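Local coordinates for protein octaprenyl Pyrophosphate Synthase (Helicobacter pylori, PDB 3TC1) that probably catalyses chain elongation of an allylic pyrophosphate with isopentenyl pyrophosphate units to give octaprenyl pyrophosphate, as in other magnesium-dependent trans-prenyltransferases, at residues Met37-Leu42 / His165-Ser170; Leu44-Glu49 / Leu293-Leu298; Lys282-Ile287 / Leu298-Ile303. All blocks are in the same frame, centred on the assembly; numbering follows the deposited sequence.

In the fold
All three contacts lie in the all-helical polyprenyl synthetase fold, but at different depths. Interaction 1 is the most central, joining helix 38-44 to helix 152-177 through an arginine that meets an aromatic ring obliquely as well as aliphatic packing. Interactions 2 and 3 lie farther from the middle of the chain and share helix 293-301: one side of that helix meets the loop 44-49, mostly out of solvent, while another meets helix 268-286 with a more exposed margin. Their chemistry is aliphatic, with small alanines allowing close approach. Leu42 of interaction 1 touches Leu298, which interactions 2 and 3 share, so the three sites adjoin.

Interaction 1. Residues Met37-Leu42 / His165-Ser170; sequences MLRSKL and HFIEAS
Arg39, which lies across Phe166, ends a stretch that matches the GGKxxR motif of trans-prenyltransferases in its lysine and arginine but not its glycines; in relatives that arginine helps bind the pyrophosphate of isopentenyl pyrophosphate, and it probably does so here. Its side chain is about 11 Å from a bound magnesium ion, near the active site without touching the metal. The start of helix 38-44 meets helix 152-177 with segment axes 10.3 Å apart and inclined by 37°. Arg39 CD comes within 3.6 Å of Phe166 CE2, and Arg39 NE is 3.6 Å from Phe166 CD2. The two side chains run roughly at right angles, yet the guanidinium and ring planes differ by only 27°. Phe166 has CG anti to its backbone N (chi1 179°), which carries the ring across to the arginine, met obliquely at its CD2-CE2 side. Ile167 splits its branches: CG2 meets Leu42 CD1 at 3.9 Å, while CG1 is 4.0 Å from Arg39 NE. Leucine and isoleucine suit this buried seam. Support at CD and NE, just below the guanidinium head, probably limits how far that head can move; polar partners would more probably be met by NH1 and NH2.

Interaction 2. Residues Leu44-Glu49 / Leu293-Leu298; sequences LALLNE and LILEKL
A type I turn from Leu44, the last residue of helix 38-44, to Leu47 leads into the loop that follows, and from this turn Ala45 and Leu46 press against the first turn of the C-terminal helix 293-301. The turn is closed by Leu47 N giving a hydrogen bond to Leu44 O at 3.1 Å. Ala45 carries most of the contact. Its methyl faces the helix and sits between two neighbouring residues: Ala45 CB is 3.6 Å from Ile294 CG2 and 3.4 Å from Leu295 CD2, the second pair being tighter than an ordinary carbon contact. Ile294 brings its CG2 branch to the alanine because that methyl lies anti to the backbone N, with CG1 turned beside it (chi1 -64°). Leu295 divides its two methyls between the loop residues, CD2 going to Ala45 and CD1 to Leu46, whose own CD1 is 4.0 Å away. The two leucine side chains cross at about a right angle and touch through one methyl each. Leu46 also packs on Leu171, Met174 and Ala175 of helix 152-177, and Ile294, though largely solvent-exposed, touches Met1. A residue as small as alanine suits the point where the two backbones come nearest, 5.9 Å between Ala45 CA and Ile294 CA. With only aliphatic carbons meeting, cohesion here probably rests on shape and the exclusion of water.

Interaction 3. Residues Lys282-Ile287 / Leu298-Ile303; sequences KALEAI and LAQDVI
This is an apolar, partly buried contact near the C-terminus, where Leu284 on the last turns of helix 268-286 lies against Ala299 on helix 293-301. Leu284 does most of the touching with one branch: Leu284 CD2 is 3.8 Å from Ala299 CB, and the branch point follows, with Leu284 CG 4.2 Å from the same methyl. The torsion that sets this is chi1 of -66°, which places CG beside the backbone N and directs the isobutyl group across the gap between the helices. The two elements form an antiparallel helical hairpin with a short connection, so the chain passes Leu284, turns, and comes back to present Ala299 and Gln300. Alanine suits this inward position because a single methyl is enough to meet the larger leucine where the two backbones come nearest. Gln300 lies at the exposed margin, with Gln300 CG 4.2 Å from Leu284 CD2. A long polar residue suits this edge because its methylenes can pack against the leucine while its amide remains compatible with water. Leu284 is also touched by Glu296, one turn earlier on the returning helix. Beside the apolar pair, Ser280 OG of helix 268-286 is hydrogen-bonded to Ala299 O, adding a polar tie between the two arms, and Ala283 and Ile287 touch Phe188 of helix 182-205.

Interaction 1. Residues Met37-Leu42 / His165-Ser170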
ATOM      1  N   MET B  37      10.119   8.486  15.840  1.00 21.81           N
ATOM      2  CA  MET B  37      10.938   8.797  14.674  1.00 19.76           C
ATOM      3  C   MET B  37      12.356   8.272  14.851  1.00 18.79           C
ATOM      4  O   MET B  37      13.339   8.967  14.580  1.00 17.03           O
ATOM      5  CB  MET B  37      10.955  10.301  14.399  1.00 25.21           C
ATOM      6  CG  MET B  37       9.704  10.790  13.694  1.00 26.35           C
ATOM      7  SD  MET B  37       9.839  12.488  13.122  1.00 31.37           S
ATOM      8  CE  MET B  37       9.471  13.337  14.603  1.00 30.97           C
ATOM      9  N   LEU B  38      12.447   7.032  15.310  1.00 20.34           N
ATOM     10  CA  LEU B  38      13.727   6.379  15.521  1.00 21.13           C
ATOM     11  C   LEU B  38      14.565   6.385  14.245  1.00 21.26           C
ATOM     12  O   LEU B  38      15.773   6.633  14.279  1.00 20.22           O
ATOM     13  CB  LEU B  38      13.502   4.939  15.982  1.00 23.15           C
ATOM     14  CG  LEU B  38      14.743   4.051  15.994  1.00 25.01           C
ATOM     15  CD1 LEU B  38      15.821   4.683  16.859  1.00 27.22           C
ATOM     16  CD2 LEU B  38      14.375   2.673  16.505  1.00 27.05           C
ATOM     17  N   ARG B  39      13.915   6.118  13.117  1.00 19.99           N
ATOM     18  CA  ARG B  39      14.625   6.071  11.853  1.00 19.78           C
ATOM     19  C   ARG B  39      15.200   7.409  11.434  1.00 20.38           C
ATOM     20  O   ARG B  39      16.304   7.442  10.924  1.00 20.55           O
ATOM     21  CB  ARG B  39      13.746   5.417  10.774  1.00 20.22           C
ATOM     22  CG  ARG B  39      13.466   3.948  11.130  1.00 20.09           C
ATOM     23  CD  ARG B  39      12.305   3.315  10.392  1.00 21.20           C
ATOM     24  NE  ARG B  39      11.986   1.986  10.925  1.00 18.38           N
ATOM     25  CZ  ARG B  39      11.393   1.758  12.097  1.00 23.56           C
ATOM     26  NH1 ARG B  39      11.159   0.514  12.490  1.00 24.02           N
ATOM     27  NH2 ARG B  39      10.997   2.766  12.862  1.00 19.99           N
ATOM     28  N   SER B  40      14.499   8.508  11.695  1.00 15.47           N
ATOM     29  CA  SER B  40      15.021   9.828  11.360  1.00 17.29           C
ATOM     30  C   SER B  40      16.231  10.158  12.244  1.00 18.04           C
ATOM     31  O   SER B  40      17.204  10.751  11.777  1.00 18.02           O
ATOM     32  CB  SER B  40      13.944  10.898  11.549  1.00 19.83           C
ATOM     33  OG  SER B  40      12.940  10.783  10.555  1.00 21.50           O
ATOM     34  N   LYS B  41      16.169   9.765  13.514  1.00 20.73           N
ATOM     35  CA  LYS B  41      17.264  10.036  14.448  1.00 20.76           C
ATOM     36  C   LYS B  41      18.533   9.339  13.977  1.00 20.51           C
ATOM     37  O   LYS B  41      19.625   9.908  14.017  1.00 18.97           O
ATOM     38  CB  LYS B  41      16.910   9.555  15.861  1.00 22.34           C
ATOM     39  CG  LYS B  41      15.782  10.323  16.541  1.00 22.69           C
ATOM     40  CD  LYS B  41      15.455   9.687  17.886  1.00 27.77           C
ATOM     41  CE  LYS B  41      14.396  10.460  18.650  1.00 29.88           C
ATOM     42  NZ  LYS B  41      14.147   9.841  19.991  1.00 33.01           N
ATOM     43  N   LEU B  42      18.380   8.100  13.530  1.00 19.96           N
ATOM     44  CA  LEU B  42      19.509   7.330  13.028  1.00 20.92           C
ATOM     45  C   LEU B  42      20.093   7.964  11.771  1.00 21.56           C
ATOM     46  O   LEU B  42      21.313   8.103  11.645  1.00 22.61           O
ATOM     47  CB  LEU B  42      19.067   5.901  12.718  1.00 21.51           C
ATOM     48  CG  LEU B  42      18.806   5.033  13.945  1.00 19.57           C
ATOM     49  CD1 LEU B  42      18.204   3.702  13.529  1.00 21.97           C
ATOM     50  CD2 LEU B  42      20.119   4.828  14.685  1.00 22.82           C
ATOM     51  N   HIS B 165      16.099  -4.964   7.537  1.00 17.85           N
ATOM     52  CA  HIS B 165      16.420  -4.444   6.209  1.00 18.91           C
ATOM     53  C   HIS B 165      15.936  -3.031   5.905  1.00 17.49           C
ATOM     54  O   HIS B 165      16.574  -2.311   5.144  1.00 17.48           O
ATOM     55  CB  HIS B 165      15.915  -5.408   5.134  1.00 29.37           C
ATOM     56  CG  HIS B 165      16.739  -6.653   5.017  1.00 33.30           C
ATOM     57  ND1 HIS B 165      18.071  -6.632   4.661  1.00 36.48           N
ATOM     58  CD2 HIS B 165      16.428  -7.953   5.233  1.00 35.93           C
ATOM     59  CE1 HIS B 165      18.545  -7.866   4.662  1.00 36.67           C
ATOM     60  NE2 HIS B 165      17.569  -8.687   5.005  1.00 37.73           N
ATOM     61  N   PHE B 166      14.808  -2.634   6.480  1.00 16.19           N
ATOM     62  CA  PHE B 166      14.296  -1.292   6.250  1.00 14.81           C
ATOM     63  C   PHE B 166      15.227  -0.263   6.903  1.00 17.39           C
ATOM     64  O   PHE B 166      15.554   0.765   6.301  1.00 16.43           O
ATOM     65  CB  PHE B 166      12.870  -1.181   6.798  1.00 17.53           C
ATOM     66  CG  PHE B 166      12.249   0.176   6.633  1.00 18.72           C
ATOM     67  CD1 PHE B 166      12.517   0.956   5.511  1.00 19.77           C
ATOM     68  CD2 PHE B 166      11.359   0.660   7.584  1.00 18.61           C
ATOM     69  CE1 PHE B 166      11.905   2.202   5.342  1.00 18.80           C
ATOM     70  CE2 PHE B 166      10.742   1.901   7.424  1.00 20.78           C
ATOM     71  CZ  PHE B 166      11.017   2.673   6.299  1.00 19.75           C
ATOM     72  N   ILE B 167      15.662  -0.533   8.131  1.00 18.70           N
ATOM     73  CA  ILE B 167      16.575   0.390   8.805  1.00 16.97           C
ATOM     74  C   ILE B 167      17.889   0.397   8.021  1.00 16.72           C
ATOM     75  O   ILE B 167      18.492   1.450   7.794  1.00 18.10           O
ATOM     76  CB  ILE B 167      16.823  -0.031  10.275  1.00 17.98           C
ATOM     77  CG1 ILE B 167      15.512   0.068  11.059  1.00 17.14           C
ATOM     78  CG2 ILE B 167      17.881   0.873  10.919  1.00 16.36           C
ATOM     79  CD1 ILE B 167      15.588  -0.448  12.490  1.00 20.32           C
ATOM     80  N   GLU B 168      18.324  -0.784   7.600  1.00 17.66           N
ATOM     81  CA  GLU B 168      19.542  -0.903   6.806  1.00 15.93           C
ATOM     82  C   GLU B 168      19.414  -0.034   5.556  1.00 17.55           C
ATOM     83  O   GLU B 168      20.317   0.741   5.229  1.00 16.59           O
ATOM     84  CB  GLU B 168      19.756  -2.354   6.376  1.00 19.28           C
ATOM     85  CG  GLU B 168      20.848  -2.526   5.326  1.00 19.88           C
ATOM     86  CD  GLU B 168      20.936  -3.942   4.792  1.00 25.19           C
ATOM     87  OE1 GLU B 168      19.880  -4.523   4.473  1.00 28.36           O
ATOM     88  OE2 GLU B 168      22.060  -4.472   4.680  1.00 27.40           O
ATOM     89  N   ALA B 169      18.284  -0.174   4.860  1.00 14.53           N
ATOM     90  CA  ALA B 169      18.033   0.580   3.633  1.00 16.15           C
ATOM     91  C   ALA B 169      17.920   2.077   3.872  1.00 14.31           C
ATOM     92  O   ALA B 169      18.313   2.883   3.024  1.00 16.86           O
ATOM     93  CB  ALA B 169      16.763   0.067   2.954  1.00 11.25           C
ATOM     94  N   SER B 170      17.368   2.457   5.017  1.00 13.01           N
ATOM     95  CA  SER B 170      17.217   3.871   5.333  1.00 13.32           C
ATOM     96  C   SER B 170      18.574   4.535   5.564  1.00 14.12           C
ATOM     97  O   SER B 170      18.812   5.654   5.107  1.00 13.40           O
ATOM     98  CB  SER B 170      16.338   4.052   6.573  1.00 17.50           C
ATOM     99  OG  SER B 170      15.029   3.574   6.333  1.00 20.11           O
TER

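Interaction 2. Residues Leu44-Glu49 / Leu293-Leu298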
ATOM      1  N   LEU B  44      19.564  11.174  10.601  1.00 20.36           N
ATOM      2  CA  LEU B  44      20.033  12.538  10.837  1.00 21.72           C
ATOM      3  C   LEU B  44      21.445  12.553  11.415  1.00 21.87           C
ATOM      4  O   LEU B  44      22.176  13.529  11.251  1.00 22.71           O
ATOM      5  CB  LEU B  44      19.091  13.272  11.795  1.00 19.02           C
ATOM      6  CG  LEU B  44      17.699  13.649  11.282  1.00 20.16           C
ATOM      7  CD1 LEU B  44      16.843  14.127  12.439  1.00 19.74           C
ATOM      8  CD2 LEU B  44      17.817  14.725  10.225  1.00 18.11           C
ATOM      9  N   ALA B  45      21.820  11.466  12.082  1.00 21.51           N
ATOM     10  CA  ALA B  45      23.134  11.344  12.707  1.00 22.63           C
ATOM     11  C   ALA B  45      24.290  11.339  11.718  1.00 23.85           C
ATOM     12  O   ALA B  45      25.450  11.490  12.116  1.00 21.36           O
ATOM     13  CB  ALA B  45      23.187  10.081  13.566  1.00 19.91           C
ATOM     14  N   LEU B  46      23.985  11.155  10.436  1.00 20.60           N
ATOM     15  CA  LEU B  46      25.023  11.136   9.413  1.00 22.12           C
ATOM     16  C   LEU B  46      25.349  12.529   8.888  1.00 23.32           C
ATOM     17  O   LEU B  46      26.361  12.720   8.215  1.00 24.98           O
ATOM     18  CB  LEU B  46      24.616  10.226   8.245  1.00 22.37           C
ATOM     19  CG  LEU B  46      24.823   8.724   8.477  1.00 24.02           C
ATOM     20  CD1 LEU B  46      23.949   8.252   9.631  1.00 24.66           C
ATOM     21  CD2 LEU B  46      24.491   7.955   7.207  1.00 23.97           C
ATOM     22  N   LEU B  47      24.490  13.496   9.190  1.00 22.80           N
ATOM     23  CA  LEU B  47      24.699  14.866   8.740  1.00 24.74           C
ATOM     24  C   LEU B  47      25.952  15.484   9.353  1.00 28.01           C
ATOM     25  O   LEU B  47      26.320  15.169  10.486  1.00 25.57           O
ATOM     26  CB  LEU B  47      23.483  15.728   9.087  1.00 24.80           C
ATOM     27  CG  LEU B  47      22.206  15.471   8.282  1.00 25.13           C
ATOM     28  CD1 LEU B  47      21.036  16.214   8.918  1.00 23.39           C
ATOM     29  CD2 LEU B  47      22.415  15.921   6.842  1.00 22.02           C
ATOM     30  N   ASN B  48      26.610  16.353   8.585  1.00 36.17           N
ATOM     31  CA  ASN B  48      27.815  17.049   9.038  1.00 39.95           C
ATOM     32  C   ASN B  48      27.435  18.441   9.512  1.00 41.46           C
ATOM     33  O   ASN B  48      26.378  18.964   9.151  1.00 40.37           O
ATOM     34  CB  ASN B  48      28.833  17.211   7.903  1.00 49.84           C
ATOM     35  CG  ASN B  48      29.558  15.931   7.571  1.00 52.40           C
ATOM     36  OD1 ASN B  48      29.988  15.199   8.460  1.00 54.91           O
ATOM     37  ND2 ASN B  48      29.720  15.662   6.280  1.00 53.18           N
ATOM     38  N   GLU B  49      28.311  19.047  10.305  1.00 54.37           N
ATOM     39  CA  GLU B  49      28.079  20.396  10.801  1.00 55.16           C
ATOM     40  C   GLU B  49      27.890  21.335   9.615  1.00 53.69           C
ATOM     41  O   GLU B  49      26.997  22.182   9.613  1.00 55.12           O
ATOM     42  CB  GLU B  49      29.279  20.877  11.633  1.00 79.05           C
ATOM     43  CG  GLU B  49      29.181  22.339  12.076  1.00 83.74           C
ATOM     44  CD  GLU B  49      30.391  22.805  12.873  1.00 86.34           C
ATOM     45  OE1 GLU B  49      31.351  23.331  12.267  1.00 88.19           O
ATOM     46  OE2 GLU B  49      30.379  22.635  14.110  1.00 88.01           O
ATOM     47  N   LEU B 293      29.156   9.953  17.525  1.00 35.37           N
ATOM     48  CA  LEU B 293      28.696   9.814  18.901  1.00 35.97           C
ATOM     49  C   LEU B 293      27.204   9.512  19.014  1.00 35.24           C
ATOM     50  O   LEU B 293      26.791   8.735  19.873  1.00 34.35           O
ATOM     51  CB  LEU B 293      29.018  11.087  19.688  1.00 40.12           C
ATOM     52  CG  LEU B 293      30.491  11.502  19.709  1.00 40.67           C
ATOM     53  CD1 LEU B 293      30.647  12.793  20.497  1.00 40.36           C
ATOM     54  CD2 LEU B 293      31.331  10.391  20.320  1.00 41.13           C
ATOM     55  N   ILE B 294      26.398  10.130  18.155  1.00 36.11           N
ATOM     56  CA  ILE B 294      24.954   9.913  18.179  1.00 35.74           C
ATOM     57  C   ILE B 294      24.598   8.450  17.907  1.00 34.40           C
ATOM     58  O   ILE B 294      23.823   7.849  18.654  1.00 33.66           O
ATOM     59  CB  ILE B 294      24.224  10.807  17.145  1.00 43.15           C
ATOM     60  CG1 ILE B 294      24.403  12.286  17.502  1.00 44.96           C
ATOM     61  CG2 ILE B 294      22.742  10.476  17.127  1.00 43.74           C
ATOM     62  CD1 ILE B 294      25.819  12.800  17.345  1.00 47.88           C
ATOM     63  N   LEU B 295      25.163   7.881  16.845  1.00 26.87           N
ATOM     64  CA  LEU B 295      24.895   6.488  16.493  1.00 26.56           C
ATOM     65  C   LEU B 295      25.410   5.513  17.535  1.00 28.01           C
ATOM     66  O   LEU B 295      24.780   4.482  17.802  1.00 26.67           O
ATOM     67  CB  LEU B 295      25.520   6.139  15.144  1.00 22.59           C
ATOM     68  CG  LEU B 295      24.915   6.811  13.913  1.00 22.04           C
ATOM     69  CD1 LEU B 295      25.504   6.169  12.666  1.00 24.31           C
ATOM     70  CD2 LEU B 295      23.398   6.660  13.921  1.00 21.54           C
ATOM     71  N   GLU B 296      26.573   5.831  18.100  1.00 30.75           N
ATOM     72  CA  GLU B 296      27.169   4.988  19.115  1.00 33.47           C
ATOM     73  C   GLU B 296      26.298   5.076  20.343  1.00 34.28           C
ATOM     74  O   GLU B 296      26.093   4.088  21.006  1.00 34.83           O
ATOM     75  CB  GLU B 296      28.634   5.400  19.377  1.00 47.03           C
ATOM     76  CG  GLU B 296      29.580   4.844  18.294  1.00 50.15           C
ATOM     77  CD  GLU B 296      30.984   5.429  18.322  1.00 53.69           C
ATOM     78  OE1 GLU B 296      31.435   5.790  19.422  1.00 55.19           O
ATOM     79  OE2 GLU B 296      31.638   5.515  17.250  1.00 54.07           O
ATOM     80  N   LYS B 297      25.732   6.249  20.593  1.00 38.45           N
ATOM     81  CA  LYS B 297      24.846   6.471  21.732  1.00 40.34           C
ATOM     82  C   LYS B 297      23.592   5.607  21.593  1.00 40.64           C
ATOM     83  O   LYS B 297      23.198   4.911  22.528  1.00 40.47           O
ATOM     84  CB  LYS B 297      24.454   7.952  21.793  1.00 47.52           C
ATOM     85  CG  LYS B 297      23.487   8.353  22.893  1.00 49.21           C
ATOM     86  CD  LYS B 297      24.113   8.274  24.277  1.00 51.28           C
ATOM     87  CE  LYS B 297      23.321   9.094  25.297  1.00 52.52           C
ATOM     88  NZ  LYS B 297      21.887   8.701  25.345  1.00 52.88           N
ATOM     89  N   LEU B 298      22.977   5.658  20.414  1.00 39.45           N
ATOM     90  CA  LEU B 298      21.762   4.894  20.138  1.00 38.74           C
ATOM     91  C   LEU B 298      21.984   3.383  20.102  1.00 38.49           C
ATOM     92  O   LEU B 298      21.126   2.613  20.537  1.00 39.19           O
ATOM     93  CB  LEU B 298      21.150   5.345  18.807  1.00 36.81           C
ATOM     94  CG  LEU B 298      20.664   6.795  18.738  1.00 36.80           C
ATOM     95  CD1 LEU B 298      20.368   7.182  17.298  1.00 37.45           C
ATOM     96  CD2 LEU B 298      19.433   6.958  19.613  1.00 37.88           C
TER

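Interaction 3. Residues Lys282-Ile287 / Leu298-Ile303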
ATOM      1  N   LYS B 282      28.322  -5.694  16.722  1.00 25.77           N
ATOM      2  CA  LYS B 282      28.601  -5.629  15.290  1.00 26.29           C
ATOM      3  C   LYS B 282      28.305  -4.226  14.761  1.00 27.45           C
ATOM      4  O   LYS B 282      29.065  -3.691  13.954  1.00 27.44           O
ATOM      5  CB  LYS B 282      27.776  -6.681  14.533  1.00 26.08           C
ATOM      6  CG  LYS B 282      28.246  -8.115  14.776  1.00 28.32           C
ATOM      7  CD  LYS B 282      27.329  -9.166  14.141  1.00 29.38           C
ATOM      8  CE  LYS B 282      27.411  -9.166  12.613  1.00 30.96           C
ATOM      9  NZ  LYS B 282      26.484 -10.172  12.005  1.00 29.16           N
ATOM     10  N   ALA B 283      27.217  -3.619  15.231  1.00 23.67           N
ATOM     11  CA  ALA B 283      26.864  -2.272  14.788  1.00 24.19           C
ATOM     12  C   ALA B 283      27.982  -1.286  15.136  1.00 25.43           C
ATOM     13  O   ALA B 283      28.465  -0.541  14.280  1.00 25.16           O
ATOM     14  CB  ALA B 283      25.558  -1.830  15.442  1.00 20.06           C
ATOM     15  N   LEU B 284      28.386  -1.286  16.400  1.00 30.15           N
ATOM     16  CA  LEU B 284      29.444  -0.399  16.864  1.00 31.96           C
ATOM     17  C   LEU B 284      30.728  -0.673  16.088  1.00 32.57           C
ATOM     18  O   LEU B 284      31.472   0.248  15.749  1.00 33.01           O
ATOM     19  CB  LEU B 284      29.672  -0.607  18.363  1.00 32.96           C
ATOM     20  CG  LEU B 284      28.501  -0.192  19.258  1.00 34.93           C
ATOM     21  CD1 LEU B 284      28.713  -0.693  20.675  1.00 35.66           C
ATOM     22  CD2 LEU B 284      28.367   1.325  19.238  1.00 35.89           C
ATOM     23  N   GLU B 285      30.975  -1.947  15.811  1.00 29.71           N
ATOM     24  CA  GLU B 285      32.154  -2.371  15.066  1.00 32.75           C
ATOM     25  C   GLU B 285      32.172  -1.705  13.690  1.00 32.10           C
ATOM     26  O   GLU B 285      33.174  -1.118  13.282  1.00 30.98           O
ATOM     27  CB  GLU B 285      32.140  -3.894  14.901  1.00 77.28           C
ATOM     28  CG  GLU B 285      33.361  -4.470  14.207  1.00 83.87           C
ATOM     29  CD  GLU B 285      34.611  -4.379  15.059  1.00 87.62           C
ATOM     30  OE1 GLU B 285      35.015  -3.251  15.411  1.00 90.66           O
ATOM     31  OE2 GLU B 285      35.192  -5.438  15.378  1.00 91.16           O
ATOM     32  N   ALA B 286      31.046  -1.795  12.989  1.00 26.54           N
ATOM     33  CA  ALA B 286      30.901  -1.227  11.653  1.00 26.33           C
ATOM     34  C   ALA B 286      31.299   0.242  11.564  1.00 26.87           C
ATOM     35  O   ALA B 286      31.943   0.655  10.603  1.00 27.92           O
ATOM     36  CB  ALA B 286      29.459  -1.407  11.166  1.00 22.36           C
ATOM     37  N   ILE B 287      30.915   1.033  12.560  1.00 30.12           N
ATOM     38  CA  ILE B 287      31.237   2.454  12.557  1.00 32.93           C
ATOM     39  C   ILE B 287      32.450   2.798  13.421  1.00 35.44           C
ATOM     40  O   ILE B 287      32.630   3.950  13.818  1.00 35.95           O
ATOM     41  CB  ILE B 287      30.038   3.288  13.039  1.00 32.02           C
ATOM     42  CG1 ILE B 287      29.696   2.922  14.486  1.00 30.72           C
ATOM     43  CG2 ILE B 287      28.844   3.051  12.116  1.00 30.78           C
ATOM     44  CD1 ILE B 287      28.609   3.788  15.106  1.00 32.84           C
ATOM     45  N   LEU B 298      22.977   5.658  20.414  1.00 39.45           N
ATOM     46  CA  LEU B 298      21.762   4.894  20.138  1.00 38.74           C
ATOM     47  C   LEU B 298      21.984   3.383  20.102  1.00 38.49           C
ATOM     48  O   LEU B 298      21.126   2.613  20.537  1.00 39.19           O
ATOM     49  CB  LEU B 298      21.150   5.345  18.807  1.00 36.81           C
ATOM     50  CG  LEU B 298      20.664   6.795  18.738  1.00 36.80           C
ATOM     51  CD1 LEU B 298      20.368   7.182  17.298  1.00 37.45           C
ATOM     52  CD2 LEU B 298      19.433   6.958  19.613  1.00 37.88           C
ATOM     53  N   ALA B 299      23.127   2.959  19.573  1.00 35.87           N
ATOM     54  CA  ALA B 299      23.440   1.539  19.479  1.00 37.24           C
ATOM     55  C   ALA B 299      23.693   0.919  20.849  1.00 39.46           C
ATOM     56  O   ALA B 299      23.481  -0.280  21.047  1.00 39.14           O
ATOM     57  CB  ALA B 299      24.652   1.333  18.579  1.00 21.54           C
ATOM     58  N   GLN B 300      24.151   1.736  21.793  1.00 48.47           N
ATOM     59  CA  GLN B 300      24.425   1.255  23.143  1.00 49.48           C
ATOM     60  C   GLN B 300      23.148   1.280  23.974  1.00 49.20           C
ATOM     61  O   GLN B 300      22.877   0.357  24.740  1.00 49.85           O
ATOM     62  CB  GLN B 300      25.485   2.135  23.815  1.00 50.83           C
ATOM     63  CG  GLN B 300      26.791   2.229  23.045  1.00 51.50           C
ATOM     64  CD  GLN B 300      27.735   3.276  23.611  1.00 51.84           C
ATOM     65  OE1 GLN B 300      27.336   4.412  23.873  1.00 51.23           O
ATOM     66  NE2 GLN B 300      28.997   2.902  23.789  1.00 52.06           N
ATOM     67  N   ASP B 301      22.365   2.339  23.802  1.00 34.94           N
ATOM     68  CA  ASP B 301      21.122   2.522  24.545  1.00 36.29           C
ATOM     69  C   ASP B 301      20.013   1.524  24.231  1.00 36.80           C
ATOM     70  O   ASP B 301      19.163   1.256  25.079  1.00 36.80           O
ATOM     71  CB  ASP B 301      20.600   3.942  24.330  1.00 46.67           C
ATOM     72  CG  ASP B 301      21.512   4.989  24.930  1.00 49.04           C
ATOM     73  OD1 ASP B 301      22.614   4.620  25.392  1.00 49.00           O
ATOM     74  OD2 ASP B 301      21.128   6.178  24.935  1.00 49.70           O
ATOM     75  N   VAL B 302      20.000   0.977  23.021  1.00 44.21           N
ATOM     76  CA  VAL B 302      18.958   0.015  22.680  1.00 45.45           C
ATOM     77  C   VAL B 302      19.092  -1.253  23.517  1.00 45.48           C
ATOM     78  O   VAL B 302      18.098  -1.886  23.866  1.00 45.68           O
ATOM     79  CB  VAL B 302      19.001  -0.376  21.185  1.00 42.34           C
ATOM     80  CG1 VAL B 302      20.433  -0.646  20.755  1.00 43.37           C
ATOM     81  CG2 VAL B 302      18.145  -1.621  20.951  1.00 43.40           C
ATOM     82  N   ILE B 303      20.327  -1.611  23.847  1.00 40.56           N
ATOM     83  CA  ILE B 303      20.595  -2.814  24.626  1.00 41.75           C
ATOM     84  C   ILE B 303      20.284  -2.717  26.123  1.00 43.76           C
ATOM     85  O   ILE B 303      20.095  -3.738  26.787  1.00 44.51           O
ATOM     86  CB  ILE B 303      22.061  -3.269  24.430  1.00 41.04           C
ATOM     87  CG1 ILE B 303      22.203  -3.967  23.076  1.00 40.43           C
ATOM     88  CG2 ILE B 303      22.487  -4.213  25.557  1.00 40.68           C
ATOM     89  CD1 ILE B 303      21.448  -5.286  22.993  1.00 38.57           C
TER